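Local coordinates for extracellular solute-binding protein, family 1 (Bifidobacterium longum subsp. infantis, PDB 6FTH) that probably captures human milk oligosaccharides outside the cell and delivers them to an ABC transporter for uptake, at residues A[156-161]-A[309-314]; A[197-202]-A[294-299]; A[104-109]-A[339-344]. All blocks are in the same frame, centred on the assembly; numbering follows the deposited sequence.

Interaction 1 of 3, residues A[156-161]-A[309-314]; sequences FINKTW and DQYIPI
Asn-158 swings its CG anti to the backbone N (chi1 -169°) while Gln-310 runs out extended beyond CG, and the two amides meet beside an antiparallel strand pair in one lobe of what is probably a type II periplasmic-binding-protein fold. The pair illustrates how a strand edge and a helix start can be fixed together. Strand 311-313 lies along 154-158, with Ile-157 N donating to Ile-312 O at 2.9 Å and Ile-312 N answering to Ile-157 O at 3.0 Å. On either side of this hydrogen-bonded pair stand the non-hydrogen-bonded pairs Phe-156 with Pro-313 and Asn-158 with Tyr-311.

Where the strand gives way to helix 159-165, Asn-158 is the N-cap, and its OD1 receives Trp-161 N at 2.8 Å from above the carbonyl plane. Its ND2 makes a nearly straight bond (173°) to Gln-310 OE1 at 3.0 Å, which lies in the Asn-158 amide plane although the two amides are turned 65° apart. The same nitrogen gives a weak bond to Tyr-311 OH, whose stronger partner is Thr-292 O, and the amide carbon sits over one face of the tyrosine ring. With an alanine here, Trp-161 N would probably lose its cap and the Gln-310 amide would be likelier to turn.

The face bearing Ile-157 and Ile-312 is apolar. These two run alongside each other, and Ile-157 CG2 meets Ile-314 CG2 at 3.6 Å. The aliphatic part of Lys-159 passes Ile-312 CD1 before NZ reaches a salt bridge with Asp-163. Near the start of the helix, a water at the indole edge accepts from Trp-161 NE1 at 2.9 Å and donates to Gln-310 OE1 at 2.7 Å.

Interaction 2 of 3, residues A[197-202]-A[294-299]; sequences IPMNIR and VSFGWS
Met-199 stretches obliquely across Val-294 to reach Phe-296, and this reach shapes the contact between two parallel strands at one margin of a mixed four-stranded sheet. It is a compact example of how side chains on one face of a parallel pair pack together beside the backbone bonds. Met-199 and Val-294 form the parallel bridge and present their side chains to the same face. With chi1 at 179° and the later torsions also extended, the methionine passes its CG by Val-294 CG1 at 4.0 Å and carries its terminal methyl onward. That methyl, CE, comes to 3.6 Å from Phe-296 CE2, approaching the ring at a slant.

Phe-296 sends its ring back toward segment 197-202, where Ile-201 takes a different position against it. Its CG2 lies near the ring plane, at the edge, 4.4 Å from Phe-296 CE2, so that isoleucine and methionine both close on the same corner of the ring. Tyr-258 of helix 249-263 touches all three of these side chains, while Leu-180 of helix 173-185 packs on Met-199 and Val-294. The contact is therefore a buried apolar layer between sheet and helices.

Asn-200 turns its amide away from the partner strand, and its ND2 is held by Gln-283 and Asp-282. Further along, where the two segments move apart, a water bridges them: it donates to Asn-200 O at 2.7 Å and accepts from Phe-296 N at 2.9 Å. Direct backbone pairing is concentrated at Val-294, whose N gives a weak, bent bond to Pro-198 O. Its carbonyl is gripped more firmly, with Met-199 CA in a CA-H...O contact and Asn-200 N donating to Val-294 O at 3.0 Å, the angle at that oxygen being 173°.

Interaction 3 of 3, residues A[104-109]-A[339-344]; sequences EDLSKD and DRFSLS
Glu-104 and Leu-343 meet through both backbone and side chain where the loop holding 104-109 runs against strand 339-343, outermost in a mixed four-stranded sheet of a probable type II periplasmic-binding-protein fold. Of the polar links, Glu-104 N gives a straight bond to Leu-343 O at 2.8 Å (170°). A water accepts from Leu-343 N at 2.9 Å and lies close to Glu-104 O.

The apolar contacts lie alongside this pairing. With CG anti to the backbone N (chi1 177°), Glu-104 lays CB and CG along Leu-343 CD2, 3.9 Å from CG, and a bend at chi2 (94°) turns its carboxylate aside. Leu-106 lies roughly perpendicular to Phe-341, its CD1 near the ring plane at the edge, 4.1 Å from Phe-341 CD1.

Charged groups pair partly within the loop and partly with helix 350-360. Asp-105 OD1 accepts from Ser-107 N in an Asx turn, and its OD2 forms a salt bridge with Lys-108 NZ. Glu-104 OE1 pairs with Lys-350, while its OE2 stands only 2.6 Å from Asp-109 OD2. So close an approach of two acid groups implies that one probably keeps a proton, with Lys-350 likely to ease the remaining charge.

In the fold
Interactions 1 and 2 belong to one mixed sheet, in the strand order 197-199, 292-297, 154-158, 311-313, so that they fasten its two outermost strands to the inner pair. Their centres are 11 Å apart, and Phe-156 links them, its N probably bonded to Ser-295 O. Interaction 3 lies on the opposite side of the chain's centre, about 45 Å from interaction 1 and 40 Å from interaction 2 between centres, on the sheet that ends in strand 339-343. Along the chain interaction 2 is nested inside interaction 1, and both inside interaction 3. This is consistent with a chain that passes between two lobes, as in solute-binding proteins that hold ligand between them.

Interaction 1 of 3, residues A[156-161]-A[309-314]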
loop_
_atom_site.group_PDB
_atom_site.type_symbol
_atom_site.label_atom_id
_atom_site.label_comp_id
_atom_site.label_asym_id
_atom_site.label_seq_id
_atom_site.Cartn_x
_atom_site.Cartn_y
_atom_site.Cartn_z
ATOM N N PHE A 156 -8.027 10.051 10.625
ATOM C CA PHE A 156 -9.372 10.013 11.190
ATOM C C PHE A 156 -9.453 10.833 12.470
ATOM O O PHE A 156 -8.494 10.914 13.246
ATOM C CB PHE A 156 -9.778 8.569 11.490
ATOM C CG PHE A 156 -9.778 7.682 10.279
ATOM C CD1 PHE A 156 -10.553 7.998 9.183
ATOM C CD2 PHE A 156 -8.987 6.545 10.226
ATOM C CE1 PHE A 156 -10.558 7.176 8.047
ATOM C CE2 PHE A 156 -8.985 5.729 9.100
ATOM C CZ PHE A 156 -9.759 6.060 8.001
ATOM N N ILE A 157 -10.627 11.421 12.707
ATOM C CA ILE A 157 -10.902 12.107 13.965
ATOM C C ILE A 157 -12.280 11.701 14.467
ATOM O O ILE A 157 -13.180 11.383 13.680
ATOM C CB ILE A 157 -10.762 13.631 13.832
ATOM C CG1 ILE A 157 -10.706 14.323 15.196
ATOM C CG2 ILE A 157 -11.854 14.215 12.988
ATOM C CD1 ILE A 157 -10.041 15.664 15.100
ATOM N N ASN A 158 -12.432 11.701 15.793
ATOM C CA ASN A 158 -13.711 11.405 16.439
ATOM C C ASN A 158 -14.568 12.660 16.359
ATOM O O ASN A 158 -14.410 13.600 17.148
ATOM C CB ASN A 158 -13.524 10.924 17.872
ATOM C CG ASN A 158 -14.812 10.378 18.420
ATOM O OD1 ASN A 158 -15.865 10.993 18.214
ATOM N ND2 ASN A 158 -14.759 9.204 19.010
ATOM N N LYS A 159 -15.439 12.690 15.343
ATOM C CA LYS A 159 -16.347 13.800 15.125
ATOM C C LYS A 159 -17.405 13.893 16.230
ATOM O O LYS A 159 -17.857 14.999 16.557
ATOM C CB LYS A 159 -17.004 13.644 13.744
ATOM C CG LYS A 159 -17.889 14.821 13.308
ATOM C CD LYS A 159 -17.142 16.145 13.279
ATOM C CE LYS A 159 -17.828 17.196 12.424
ATOM N NZ LYS A 159 -19.266 17.393 12.828
ATOM N N THR A 160 -17.826 12.759 16.795
ATOM C CA THR A 160 -18.749 12.807 17.928
ATOM C C THR A 160 -18.134 13.595 19.075
ATOM O O THR A 160 -18.802 14.417 19.707
ATOM C CB THR A 160 -19.085 11.388 18.375
ATOM O OG1 THR A 160 -19.783 10.723 17.316
ATOM C CG2 THR A 160 -19.956 11.390 19.645
ATOM N N TRP A 161 -16.844 13.388 19.325
ATOM C CA TRP A 161 -16.162 14.152 20.368
ATOM C C TRP A 161 -16.069 15.631 20.012
ATOM O O TRP A 161 -16.297 16.501 20.864
ATOM C CB TRP A 161 -14.770 13.585 20.588
ATOM C CG TRP A 161 -14.665 12.243 21.230
ATOM C CD1 TRP A 161 -15.690 11.396 21.599
ATOM C CD2 TRP A 161 -13.456 11.593 21.630
ATOM N NE1 TRP A 161 -15.176 10.274 22.180
ATOM C CE2 TRP A 161 -13.811 10.360 22.218
ATOM C CE3 TRP A 161 -12.107 11.933 21.538
ATOM C CZ2 TRP A 161 -12.869 9.466 22.708
ATOM C CZ3 TRP A 161 -11.162 11.054 22.028
ATOM C CH2 TRP A 161 -11.545 9.827 22.608
ATOM N N ASP A 309 -19.040 4.868 13.354
ATOM C CA ASP A 309 -19.875 6.010 12.998
ATOM C C ASP A 309 -19.525 7.271 13.795
ATOM O O ASP A 309 -20.055 8.334 13.483
ATOM C CB ASP A 309 -21.383 5.715 13.075
ATOM C CG ASP A 309 -21.845 4.628 12.080
ATOM O OD1 ASP A 309 -21.382 4.588 10.909
ATOM O OD2 ASP A 309 -22.702 3.814 12.480
ATOM N N GLN A 310 -18.608 7.189 14.766
ATOM C CA GLN A 310 -18.117 8.383 15.454
ATOM C C GLN A 310 -16.982 9.069 14.699
ATOM O O GLN A 310 -16.603 10.178 15.083
ATOM C CB GLN A 310 -17.605 8.053 16.863
ATOM C CG GLN A 310 -18.625 7.355 17.764
ATOM C CD GLN A 310 -18.158 7.184 19.208
ATOM O OE1 GLN A 310 -17.386 7.993 19.743
ATOM N NE2 GLN A 310 -18.636 6.122 19.854
ATOM N N TYR A 311 -16.440 8.447 13.652
ATOM C CA TYR A 311 -15.174 8.884 13.068
ATOM C C TYR A 311 -15.354 9.314 11.624
ATOM O O TYR A 311 -16.108 8.690 10.861
ATOM C CB TYR A 311 -14.106 7.788 13.158
ATOM C CG TYR A 311 -13.649 7.539 14.568
ATOM C CD1 TYR A 311 -14.357 6.683 15.405
ATOM C CD2 TYR A 311 -12.537 8.179 15.078
ATOM C CE1 TYR A 311 -13.940 6.453 16.704
ATOM C CE2 TYR A 311 -12.098 7.947 16.371
ATOM C CZ TYR A 311 -12.823 7.095 17.196
ATOM O OH TYR A 311 -12.417 6.878 18.501
ATOM N N ILE A 312 -14.624 10.369 11.252
ATOM C CA ILE A 312 -14.577 10.825 9.869
ATOM C C ILE A 312 -13.131 10.973 9.416
ATOM O O ILE A 312 -12.224 11.212 10.240
ATOM C CB ILE A 312 -15.321 12.153 9.673
ATOM C CG1 ILE A 312 -14.621 13.295 10.426
ATOM C CG2 ILE A 312 -16.782 11.997 10.135
ATOM C CD1 ILE A 312 -15.211 14.679 10.181
ATOM N N PRO A 313 -12.873 10.868 8.113
ATOM C CA PRO A 313 -11.557 11.226 7.583
ATOM C C PRO A 313 -11.526 12.730 7.423
ATOM O O PRO A 313 -12.491 13.329 6.937
ATOM C CB PRO A 313 -11.538 10.544 6.204
ATOM C CG PRO A 313 -12.941 9.905 6.016
ATOM C CD PRO A 313 -13.819 10.542 7.040
ATOM N N ILE A 314 -10.419 13.341 7.831
ATOM C CA ILE A 314 -10.252 14.779 7.633
ATOM C C ILE A 314 -9.051 15.121 6.768
ATOM O O ILE A 314 -8.017 14.435 6.815
ATOM C CB ILE A 314 -10.125 15.548 8.955
ATOM C CG1 ILE A 314 -8.967 15.012 9.789
ATOM C CG2 ILE A 314 -11.454 15.520 9.693
ATOM C CD1 ILE A 314 -8.604 15.908 10.969
HETATM O O HOH W 1 -17.370 8.437 22.420
#

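Interaction 2 of 3, residues A[197-202]-A[294-299]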
loop_
_atom_site.group_PDB
_atom_site.type_symbol
_atom_site.label_atom_id
_atom_site.label_comp_id
_atom_site.label_asym_id
_atom_site.label_seq_id
_atom_site.Cartn_x
_atom_site.Cartn_y
_atom_site.Cartn_z
ATOM N N ILE A 197 -7.111 8.665 24.629
ATOM C CA ILE A 197 -5.833 8.834 23.947
ATOM C C ILE A 197 -6.070 9.880 22.866
ATOM O O ILE A 197 -6.710 9.569 21.851
ATOM C CB ILE A 197 -5.378 7.508 23.327
ATOM C CG1 ILE A 197 -5.205 6.429 24.405
ATOM C CG2 ILE A 197 -4.059 7.714 22.574
ATOM C CD1 ILE A 197 -5.014 4.997 23.867
ATOM N N PRO A 198 -5.629 11.130 23.044
ATOM C CA PRO A 198 -6.014 12.155 22.072
ATOM C C PRO A 198 -5.603 11.812 20.654
ATOM O O PRO A 198 -6.433 11.888 19.745
ATOM C CB PRO A 198 -5.346 13.413 22.624
ATOM C CG PRO A 198 -5.286 13.150 24.103
ATOM C CD PRO A 198 -4.934 11.726 24.201
ATOM N N MET A 199 -4.342 11.452 20.456
ATOM C CA MET A 199 -3.833 11.011 19.165
ATOM C C MET A 199 -2.963 9.783 19.409
ATOM O O MET A 199 -2.147 9.782 20.337
ATOM C CB MET A 199 -3.011 12.128 18.512
ATOM C CG MET A 199 -2.431 11.739 17.182
ATOM S SD MET A 199 -1.763 13.185 16.317
ATOM C CE MET A 199 -1.336 12.470 14.696
ATOM N N ASN A 200 -3.154 8.742 18.594
ATOM C CA ASN A 200 -2.356 7.531 18.652
ATOM C C ASN A 200 -1.598 7.351 17.345
ATOM O O ASN A 200 -2.174 7.501 16.261
ATOM C CB ASN A 200 -3.213 6.307 18.939
ATOM C CG ASN A 200 -2.475 5.288 19.778
ATOM O OD1 ASN A 200 -1.288 5.434 20.053
ATOM N ND2 ASN A 200 -3.160 4.231 20.146
ATOM N N ILE A 201 -0.305 7.047 17.458
ATOM C CA ILE A 201 0.550 6.838 16.302
ATOM C C ILE A 201 1.270 5.503 16.457
ATOM O O ILE A 201 1.524 5.034 17.573
ATOM C CB ILE A 201 1.563 8.000 16.108
ATOM C CG1 ILE A 201 2.387 8.249 17.379
ATOM C CG2 ILE A 201 0.847 9.277 15.678
ATOM C CD1 ILE A 201 3.621 9.142 17.158
ATOM N N ARG A 202 1.593 4.899 15.322
ATOM C CA ARG A 202 2.359 3.665 15.244
ATOM C C ARG A 202 3.827 3.909 15.544
ATOM O O ARG A 202 4.369 4.986 15.276
ATOM C CB ARG A 202 2.314 3.118 13.817
ATOM C CG ARG A 202 1.007 2.434 13.445
ATOM C CD ARG A 202 1.077 1.826 12.037
ATOM N NE ARG A 202 0.168 0.679 11.914
ATOM C CZ ARG A 202 0.172 -0.195 10.912
ATOM N NH1 ARG A 202 1.024 -0.065 9.900
ATOM N NH2 ARG A 202 -0.681 -1.213 10.928
ATOM N N VAL A 294 -7.664 10.796 17.456
ATOM C CA VAL A 294 -7.084 10.969 16.122
ATOM C C VAL A 294 -6.147 9.797 15.842
ATOM O O VAL A 294 -5.339 9.423 16.696
ATOM C CB VAL A 294 -6.319 12.309 16.024
ATOM C CG1 VAL A 294 -5.530 12.382 14.696
ATOM C CG2 VAL A 294 -7.264 13.498 16.161
ATOM N N SER A 295 -6.238 9.225 14.647
ATOM C CA SER A 295 -5.318 8.168 14.249
ATOM C C SER A 295 -5.239 8.120 12.729
ATOM O O SER A 295 -6.061 8.711 12.026
ATOM C CB SER A 295 -5.705 6.803 14.826
ATOM O OG SER A 295 -6.901 6.348 14.246
ATOM N N PHE A 296 -4.230 7.415 12.228
ATOM C CA PHE A 296 -4.090 7.188 10.794
ATOM C C PHE A 296 -4.501 5.768 10.451
ATOM O O PHE A 296 -4.232 4.835 11.217
ATOM C CB PHE A 296 -2.647 7.441 10.343
ATOM C CG PHE A 296 -2.173 8.845 10.565
ATOM C CD1 PHE A 296 -2.616 9.878 9.765
ATOM C CD2 PHE A 296 -1.262 9.133 11.565
ATOM C CE1 PHE A 296 -2.161 11.175 9.978
ATOM C CE2 PHE A 296 -0.805 10.412 11.785
ATOM C CZ PHE A 296 -1.231 11.433 10.989
ATOM N N GLY A 297 -5.141 5.590 9.302
ATOM C CA GLY A 297 -5.564 4.255 8.937
ATOM C C GLY A 297 -6.126 4.175 7.538
ATOM O O GLY A 297 -6.015 5.111 6.739
ATOM N N TRP A 298 -6.748 3.024 7.255
ATOM C CA TRP A 298 -7.264 2.632 5.942
ATOM C C TRP A 298 -8.715 3.040 5.746
ATOM O O TRP A 298 -9.056 3.653 4.729
ATOM C CB TRP A 298 -7.151 1.103 5.835
ATOM C CG TRP A 298 -7.791 0.460 4.651
ATOM C CD1 TRP A 298 -9.028 -0.130 4.609
ATOM C CD2 TRP A 298 -7.229 0.299 3.352
ATOM N NE1 TRP A 298 -9.270 -0.640 3.350
ATOM C CE2 TRP A 298 -8.178 -0.384 2.561
ATOM C CE3 TRP A 298 -6.015 0.673 2.773
ATOM C CZ2 TRP A 298 -7.939 -0.733 1.236
ATOM C CZ3 TRP A 298 -5.789 0.331 1.441
ATOM C CH2 TRP A 298 -6.745 -0.350 0.695
ATOM N N SER A 299 -9.584 2.703 6.704
ATOM C CA SER A 299 -11.001 3.066 6.653
ATOM C C SER A 299 -11.530 3.099 8.081
ATOM O O SER A 299 -10.949 2.486 8.978
ATOM C CB SER A 299 -11.813 2.069 5.825
ATOM O OG SER A 299 -11.929 0.854 6.535
HETATM O O HOH W 2 -2.241 6.157 13.888
#

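Interaction 3 of 3, residues A[104-109]-A[339-344]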
loop_
_atom_site.group_PDB
_atom_site.type_symbol
_atom_site.label_atom_id
_atom_site.label_comp_id
_atom_site.label_asym_id
_atom_site.label_seq_id
_atom_site.Cartn_x
_atom_site.Cartn_y
_atom_site.Cartn_z
ATOM N N GLU A 104 10.728 -15.410 -18.681
ATOM C CA GLU A 104 10.312 -14.988 -20.009
ATOM C C GLU A 104 10.023 -13.493 -20.018
ATOM O O GLU A 104 9.359 -12.967 -19.118
ATOM C CB GLU A 104 9.033 -15.742 -20.380
ATOM C CG GLU A 104 8.415 -15.355 -21.716
ATOM C CD GLU A 104 8.881 -16.250 -22.834
ATOM O OE1 GLU A 104 9.860 -17.002 -22.627
ATOM O OE2 GLU A 104 8.260 -16.199 -23.911
ATOM N N ASP A 105 10.492 -12.813 -21.060
ATOM C CA ASP A 105 10.144 -11.409 -21.295
ATOM C C ASP A 105 8.758 -11.396 -21.924
ATOM O O ASP A 105 8.602 -11.615 -23.128
ATOM C CB ASP A 105 11.176 -10.753 -22.204
ATOM C CG ASP A 105 10.841 -9.300 -22.548
ATOM O OD1 ASP A 105 9.825 -8.746 -22.075
ATOM O OD2 ASP A 105 11.603 -8.710 -23.337
ATOM N N LEU A 106 7.742 -11.152 -21.095
ATOM C CA LEU A 106 6.356 -11.200 -21.532
ATOM C C LEU A 106 5.985 -10.065 -22.474
ATOM O O LEU A 106 4.949 -10.151 -23.141
ATOM C CB LEU A 106 5.443 -11.170 -20.304
ATOM C CG LEU A 106 5.608 -12.358 -19.363
ATOM C CD1 LEU A 106 4.989 -12.074 -17.994
ATOM C CD2 LEU A 106 4.977 -13.604 -19.996
ATOM N N SER A 107 6.793 -9.004 -22.553
ATOM C CA SER A 107 6.500 -7.950 -23.516
ATOM C C SER A 107 6.513 -8.468 -24.950
ATOM O O SER A 107 5.869 -7.862 -25.813
ATOM C CB SER A 107 7.511 -6.813 -23.396
ATOM O OG SER A 107 8.770 -7.197 -23.926
ATOM N N LYS A 108 7.232 -9.565 -25.216
ATOM C CA LYS A 108 7.287 -10.177 -26.541
ATOM C C LYS A 108 6.115 -11.108 -26.803
ATOM O O LYS A 108 5.969 -11.582 -27.935
ATOM C CB LYS A 108 8.571 -11.004 -26.698
ATOM C CG LYS A 108 9.877 -10.223 -26.517
ATOM C CD LYS A 108 9.997 -9.105 -27.538
ATOM C CE LYS A 108 11.353 -8.408 -27.452
ATOM N NZ LYS A 108 11.532 -7.695 -26.148
ATOM N N ASP A 109 5.288 -11.379 -25.790
ATOM C CA ASP A 109 4.238 -12.387 -25.856
ATOM C C ASP A 109 2.838 -11.785 -25.794
ATOM O O ASP A 109 1.861 -12.524 -25.629
ATOM C CB ASP A 109 4.396 -13.388 -24.705
ATOM C CG ASP A 109 5.664 -14.205 -24.801
ATOM O OD1 ASP A 109 6.127 -14.435 -25.937
ATOM O OD2 ASP A 109 6.195 -14.629 -23.748
ATOM N N ASP A 339 3.540 -7.853 -8.839
ATOM C CA ASP A 339 4.174 -9.159 -8.703
ATOM C C ASP A 339 3.232 -10.308 -9.048
ATOM O O ASP A 339 3.269 -11.358 -8.413
ATOM C CB ASP A 339 4.686 -9.347 -7.276
ATOM C CG ASP A 339 3.571 -9.451 -6.254
ATOM O OD1 ASP A 339 2.517 -8.795 -6.406
ATOM O OD2 ASP A 339 3.734 -10.188 -5.269
ATOM N N ARG A 340 2.398 -10.168 -10.064
ATOM C CA ARG A 340 1.228 -11.037 -10.147
ATOM C C ARG A 340 1.261 -12.123 -11.224
ATOM O O ARG A 340 0.352 -12.957 -11.265
ATOM C CB ARG A 340 -0.035 -10.177 -10.185
ATOM C CG ARG A 340 -0.159 -9.317 -8.930
ATOM C CD ARG A 340 -0.417 -10.192 -7.706
ATOM N NE ARG A 340 -0.258 -9.528 -6.417
ATOM C CZ ARG A 340 -1.249 -8.967 -5.734
ATOM N NH1 ARG A 340 -2.492 -8.899 -6.228
ATOM N NH2 ARG A 340 -0.991 -8.433 -4.537
ATOM N N PHE A 341 2.276 -12.171 -12.075
ATOM C CA PHE A 341 2.429 -13.302 -12.988
ATOM C C PHE A 341 3.816 -13.294 -13.595
ATOM O O PHE A 341 4.202 -12.313 -14.243
ATOM C CB PHE A 341 1.399 -13.219 -14.129
ATOM C CG PHE A 341 1.395 -14.421 -15.050
ATOM C CD1 PHE A 341 2.358 -14.567 -16.044
ATOM C CD2 PHE A 341 0.417 -15.399 -14.929
ATOM C CE1 PHE A 341 2.353 -15.673 -16.892
ATOM C CE2 PHE A 341 0.414 -16.514 -15.769
ATOM C CZ PHE A 341 1.395 -16.652 -16.737
ATOM N N SER A 342 4.573 -14.375 -13.424
ATOM C CA SER A 342 5.846 -14.517 -14.113
ATOM C C SER A 342 5.958 -15.933 -14.659
ATOM O O SER A 342 5.483 -16.879 -14.028
ATOM C CB SER A 342 7.043 -14.227 -13.191
ATOM O OG SER A 342 7.113 -12.857 -12.803
ATOM N N LEU A 343 6.550 -16.050 -15.841
ATOM C CA LEU A 343 6.675 -17.305 -16.579
ATOM C C LEU A 343 8.144 -17.696 -16.623
ATOM O O LEU A 343 8.989 -16.885 -16.999
ATOM C CB LEU A 343 6.176 -17.115 -18.014
ATOM C CG LEU A 343 6.266 -18.269 -19.019
ATOM C CD1 LEU A 343 5.541 -19.509 -18.526
ATOM C CD2 LEU A 343 5.706 -17.829 -20.364
ATOM N N SER A 344 8.443 -18.937 -16.262
ATOM C CA SER A 344 9.814 -19.418 -16.349
ATOM C C SER A 344 10.267 -19.440 -17.802
ATOM O O SER A 344 9.538 -19.890 -18.691
ATOM C CB SER A 344 9.909 -20.840 -15.793
ATOM O OG SER A 344 11.165 -21.405 -16.127
HETATM O O HOH W 3 7.930 -13.698 -16.847
#